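Local coordinates for probable ABC transporter phosphite binding protein PhnD1 (Prochlorococcus marinus str. MIT 9301, PDB 5LQ8), which binds inorganic phosphite strongly, and methylphosphonate and phosphate only very weakly, probably as the solute-binding protein of an ABC transporter, at residues 12-17 / 157-162; 44-49 / 121-126. All coordinates share one frame; numbering follows the deposited sequence.

Contact 1. Residues 12-17 / 157-162; sequences PDQNQD and SHDATI. With GB (methylphosphonic acid ester group), chain B.
Asn15 and Asp159 meet with their flat ends turned about 45° against each other, and it is the backbone of Asn15, not its amide, that makes the bond. Asn15 N donates to Asp159 OD2 at 2.9 Å and almost straight, 174° at the hydrogen. The donor reaches OD2 from the anti side of the carboxylate, somewhat out of its plane. Asn15 ND2 also comes near that oxygen, but at too poor an angle to bond. Gln14 CB rests against Asp159 OD2 as well, 3.6 Å away, while the rest of that side chain runs off extended. On the other oxygen, OD1, Asn183 of helix 177-186 makes a weak hydrogen bond.

Closer to the ligand, His158 N gives its hydrogen to Asp13 O at 2.9 Å, from above the carbonyl plane. With CG anti to the carbonyl carbon (chi1 -55°), the imidazole turns away from its own helix, and its CD2 packs against the CB of Asp13 at 3.8 Å. His158 NE2 donates a hydrogen bond to methylphosphonate O3 at 2.9 Å, with the phosphorus lying in the plane of the ring.

This is the cleft of a periplasmic binding protein, with one lobe supplying the loop ahead of helix 16-34 and the other the start of helix 158-167. Both segments enter their helices here. Ser157 is the N-cap of the second: its OG accepts from Ala160 N at 2.9 Å, and its CB lies 3.5 Å from Pro12 O. A water ties that OG to Asn15 OD1, to which it donates, adding a water-mediated link to the two direct bonds between the lobes. The carboxylate of Asp13 looks elsewhere, its OD2 hydrogen-bonded to the hydroxyl of Tyr206.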
# COMPACT_ATOMS: atom_id res chain seq x y z
N PRO A 12 -0.73 -6.73 -3.10
CA PRO A 12 0.32 -6.79 -4.14
C PRO A 12 0.56 -5.42 -4.78
O PRO A 12 0.14 -5.13 -5.91
CB PRO A 12 -0.25 -7.80 -5.12
CG PRO A 12 -1.72 -7.63 -5.03
CD PRO A 12 -1.98 -7.36 -3.55
N ASP A 13 1.22 -4.56 -4.00
CA ASP A 13 1.42 -3.16 -4.36
C ASP A 13 2.65 -2.86 -5.21
O ASP A 13 2.85 -1.73 -5.67
CB ASP A 13 1.45 -2.32 -3.07
CG ASP A 13 2.72 -2.53 -2.21
OD1 ASP A 13 3.31 -3.62 -2.25
OD2 ASP A 13 3.10 -1.62 -1.47
N GLN A 14 3.45 -3.90 -5.35
CA GLN A 14 4.73 -3.88 -6.04
C GLN A 14 4.84 -5.20 -6.81
O GLN A 14 4.06 -6.10 -6.59
CB GLN A 14 5.90 -3.74 -5.03
CG GLN A 14 5.98 -2.34 -4.48
CD GLN A 14 7.05 -2.25 -3.44
OE1 GLN A 14 6.80 -2.53 -2.27
NE2 GLN A 14 8.22 -1.86 -3.84
N ASN A 15 5.82 -5.30 -7.69
CA ASN A 15 6.09 -6.54 -8.39
C ASN A 15 6.33 -7.70 -7.44
O ASN A 15 6.86 -7.53 -6.33
CB ASN A 15 7.30 -6.40 -9.33
CG ASN A 15 7.06 -5.45 -10.46
OD1 ASN A 15 5.91 -5.30 -10.95
ND2 ASN A 15 8.14 -4.79 -10.90
N GLN A 16 5.92 -8.89 -7.88
CA GLN A 16 5.95 -10.10 -7.07
C GLN A 16 7.36 -10.49 -6.61
O GLN A 16 7.52 -11.06 -5.53
CB GLN A 16 5.28 -11.30 -7.79
CG GLN A 16 5.02 -12.47 -6.87
CD GLN A 16 4.03 -12.09 -5.76
OE1 GLN A 16 3.00 -11.47 -6.02
NE2 GLN A 16 4.35 -12.45 -4.53
N ASP A 17 8.37 -10.20 -7.43
CA ASP A 17 9.76 -10.52 -7.01
C ASP A 17 10.15 -9.79 -5.71
O ASP A 17 10.77 -10.37 -4.80
CB ASP A 17 10.82 -10.35 -8.15
CG ASP A 17 10.97 -8.92 -8.69
OD1 ASP A 17 10.09 -8.04 -8.53
OD2 ASP A 17 12.01 -8.67 -9.34
N SER A 157 -1.02 -1.87 -9.31
CA SER A 157 0.15 -1.82 -8.45
C SER A 157 0.91 -0.54 -8.76
O SER A 157 0.81 0.03 -9.87
CB SER A 157 1.04 -3.06 -8.63
OG SER A 157 2.11 -2.81 -9.53
N HIS A 158 1.73 -0.12 -7.79
CA HIS A 158 2.53 1.09 -7.99
C HIS A 158 3.64 0.92 -9.02
O HIS A 158 3.95 1.85 -9.76
CB HIS A 158 3.07 1.62 -6.65
CG HIS A 158 1.97 1.85 -5.66
ND1 HIS A 158 0.97 2.75 -5.89
CD2 HIS A 158 1.67 1.22 -4.50
CE1 HIS A 158 0.10 2.68 -4.90
NE2 HIS A 158 0.47 1.74 -4.06
N ASP A 159 4.23 -0.26 -9.03
CA ASP A 159 5.23 -0.56 -10.08
C ASP A 159 4.59 -0.56 -11.48
O ASP A 159 5.16 -0.06 -12.44
CB ASP A 159 5.94 -1.90 -9.81
CG ASP A 159 7.03 -1.80 -8.75
OD1 ASP A 159 7.57 -0.69 -8.47
OD2 ASP A 159 7.32 -2.88 -8.21
N ALA A 160 3.36 -1.08 -11.55
CA ALA A 160 2.64 -1.14 -12.84
C ALA A 160 2.23 0.24 -13.37
O ALA A 160 2.28 0.50 -14.56
CB ALA A 160 1.46 -2.07 -12.77
N THR A 161 1.89 1.14 -12.45
CA THR A 161 1.62 2.51 -12.83
C THR A 161 2.83 3.21 -13.46
O THR A 161 2.75 3.84 -14.49
CB THR A 161 1.16 3.31 -11.60
OG1 THR A 161 -0.04 2.68 -11.06
CG2 THR A 161 0.91 4.75 -11.94
N ILE A 162 3.94 3.06 -12.79
CA ILE A 162 5.20 3.64 -13.30
C ILE A 162 5.47 3.10 -14.72
O ILE A 162 5.76 3.83 -15.65
CB ILE A 162 6.37 3.31 -12.34
CG1 ILE A 162 6.24 4.14 -11.08
CG2 ILE A 162 7.73 3.56 -13.04
CD1 ILE A 162 7.27 3.82 -10.01
P1 GB B . -1.90 1.43 -0.94
O1 GB B . -3.34 1.24 -0.48
O2 GB B . -1.43 2.89 -0.74
C1 GB B . -1.01 0.47 0.17
O3 GB B . -1.69 0.93 -2.37
O HOH W 1 3.04 -5.18 -10.14

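Contact 2. Residues 44-49 / 121-126; sequences INYIAA and FGSENS. With GB (methylphosphonic acid ester group), chain B.
The ring of Tyr46 carries Ser123 on one face and the ligand at its edge. Ser123 CB sits almost over the ring centre, 3.6 Å from the centroid and only 14° off the normal, a clear CH-pi contact. Its OG lies over the same face toward the root of the ring, 3.4 Å from Tyr46 CG. At the phenol end, Tyr46 OH donates a very short hydrogen bond, 2.5 Å, to methylphosphonate O3, which lies near the ring plane. Ser126 OG gives another bond to methylphosphonate O3, at 2.7 Å, beside the one from His158, so three side chains grip this oxygen.

The serine hydroxyl of Ser123 stays over the tyrosine because it stands anti to its own backbone N (chi1 172°), where it also accepts from Asn125 N in an ST turn. Residues 123-126 form a type I beta turn leading into helix 127-139. The turn brings one lobe of the periplasmic binding protein fold to the ligand, and Tyr46 reaches over from the other. Ser126 OG, at the N-cap of helix 127-139, also caps Gly129 N, while Thr127 N and Ser128 OG bind the ligand too.

A phenylalanine in place of Tyr46 would probably leave O3 with one donor fewer and take from the water between the hydroxyl and Ser123 N the acceptor it has there. That water donates to Tyr46 OH at 3.0 Å; another joins Tyr46 N to Ser123 OG. Farther out, Ile47 CG1 rests on Asn125 ND2 at 3.3 Å, the two side chains meeting at a slant, while Asn125 OD1 is hydrogen-bonded to Lys272 and Gln70.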
# COMPACT_ATOMS: atom_id res chain seq x y z
N ILE A 44 -3.50 -12.54 -5.92
CA ILE A 44 -3.47 -11.92 -7.27
C ILE A 44 -3.76 -10.42 -7.32
O ILE A 44 -3.32 -9.72 -8.24
CB ILE A 44 -4.39 -12.66 -8.29
CG1 ILE A 44 -5.85 -12.54 -7.86
CG2 ILE A 44 -3.93 -14.10 -8.51
CD1 ILE A 44 -6.79 -12.92 -8.98
N ASN A 45 -4.52 -9.91 -6.36
CA ASN A 45 -4.89 -8.49 -6.38
C ASN A 45 -5.31 -8.03 -4.96
O ASN A 45 -5.26 -8.82 -4.02
CB ASN A 45 -5.98 -8.22 -7.43
CG ASN A 45 -7.27 -8.98 -7.17
OD1 ASN A 45 -7.66 -9.21 -6.04
ND2 ASN A 45 -7.93 -9.36 -8.24
N TYR A 46 -5.63 -6.75 -4.82
CA TYR A 46 -5.95 -6.20 -3.49
C TYR A 46 -7.20 -6.80 -2.90
O TYR A 46 -7.24 -7.09 -1.71
CB TYR A 46 -6.11 -4.68 -3.53
CG TYR A 46 -4.89 -3.81 -3.57
CD1 TYR A 46 -4.78 -2.68 -2.76
CD2 TYR A 46 -3.86 -4.05 -4.44
CE1 TYR A 46 -3.67 -1.85 -2.84
CE2 TYR A 46 -2.76 -3.21 -4.50
CZ TYR A 46 -2.68 -2.09 -3.71
OH TYR A 46 -1.62 -1.16 -3.73
N ILE A 47 -8.22 -7.01 -3.75
CA ILE A 47 -9.48 -7.61 -3.31
C ILE A 47 -9.21 -8.99 -2.72
O ILE A 47 -9.79 -9.40 -1.73
CB ILE A 47 -10.50 -7.74 -4.48
CG1 ILE A 47 -11.01 -6.37 -4.89
CG2 ILE A 47 -11.71 -8.56 -4.06
CD1 ILE A 47 -11.64 -6.33 -6.28
N ALA A 48 -8.32 -9.73 -3.36
CA ALA A 48 -7.96 -11.05 -2.89
C ALA A 48 -7.31 -11.08 -1.50
O ALA A 48 -7.44 -12.07 -0.78
CB ALA A 48 -7.10 -11.76 -3.90
N ALA A 49 -6.55 -10.04 -1.17
CA ALA A 49 -6.00 -9.91 0.16
C ALA A 49 -7.12 -9.69 1.19
O ALA A 49 -7.13 -10.33 2.26
CB ALA A 49 -5.01 -8.77 0.26
N PHE A 121 -4.69 5.26 -12.53
CA PHE A 121 -4.47 5.02 -11.11
C PHE A 121 -3.75 3.66 -10.94
O PHE A 121 -3.52 2.91 -11.92
CB PHE A 121 -5.82 4.92 -10.40
CG PHE A 121 -6.65 6.19 -10.41
CD1 PHE A 121 -6.31 7.26 -9.61
CD2 PHE A 121 -7.79 6.30 -11.21
CE1 PHE A 121 -7.07 8.40 -9.60
CE2 PHE A 121 -8.52 7.43 -11.22
CZ PHE A 121 -8.17 8.49 -10.41
N GLY A 122 -3.46 3.32 -9.71
CA GLY A 122 -3.06 1.97 -9.31
C GLY A 122 -4.26 1.05 -9.16
O GLY A 122 -5.22 1.17 -9.89
N SER A 123 -4.18 0.15 -8.19
CA SER A 123 -5.31 -0.67 -7.87
C SER A 123 -6.54 0.20 -7.63
O SER A 123 -6.46 1.25 -6.99
CB SER A 123 -5.04 -1.58 -6.67
OG SER A 123 -6.24 -2.24 -6.27
N GLU A 124 -7.68 -0.32 -8.09
CA GLU A 124 -8.98 0.26 -7.73
C GLU A 124 -9.12 0.48 -6.21
O GLU A 124 -9.79 1.42 -5.80
CB GLU A 124 -10.17 -0.64 -8.18
CG GLU A 124 -10.41 -0.76 -9.68
CD GLU A 124 -9.63 -1.91 -10.34
OE1 GLU A 124 -8.68 -2.44 -9.69
OE2 GLU A 124 -9.94 -2.28 -11.51
N ASN A 125 -8.49 -0.37 -5.40
CA ASN A 125 -8.55 -0.33 -3.94
C ASN A 125 -7.31 0.21 -3.24
O ASN A 125 -7.13 -0.00 -2.06
CB ASN A 125 -8.91 -1.73 -3.38
CG ASN A 125 -10.30 -2.11 -3.80
OD1 ASN A 125 -11.24 -1.38 -3.52
ND2 ASN A 125 -10.42 -3.17 -4.55
N SER A 126 -6.48 0.89 -4.00
CA SER A 126 -5.24 1.53 -3.47
C SER A 126 -5.54 2.85 -2.84
O SER A 126 -6.31 3.63 -3.36
CB SER A 126 -4.22 1.73 -4.59
OG SER A 126 -3.08 2.42 -4.09
P1 GB B . -1.90 1.43 -0.94
O1 GB B . -3.34 1.24 -0.48
O2 GB B . -1.43 2.89 -0.74
C1 GB B . -1.01 0.47 0.17
O3 GB B . -1.69 0.93 -2.37
O HOH W 2 -1.73 0.18 -6.45
O HOH W 3 -5.86 -4.70 -7.22

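From the N terminus, strand 5-10 leads into 12-17, the first half of contact 1, and the chain then runs through helix 16-34 and strand 37-40 to 44-49, which opens contact 2. After passing into the second sheet it returns at 121-126, closing contact 2, and only at 157-162 does it close contact 1. The smaller loop therefore lies wholly within the larger. Both contacts join the six-stranded sheet's lobe to the five-stranded one across the cleft that holds the ligand, with centres about 10 Å apart. They also touch directly: His158 CE1 packs on Ser126 OG at 3.3 Å, and Asp13 CB on Tyr46 OH.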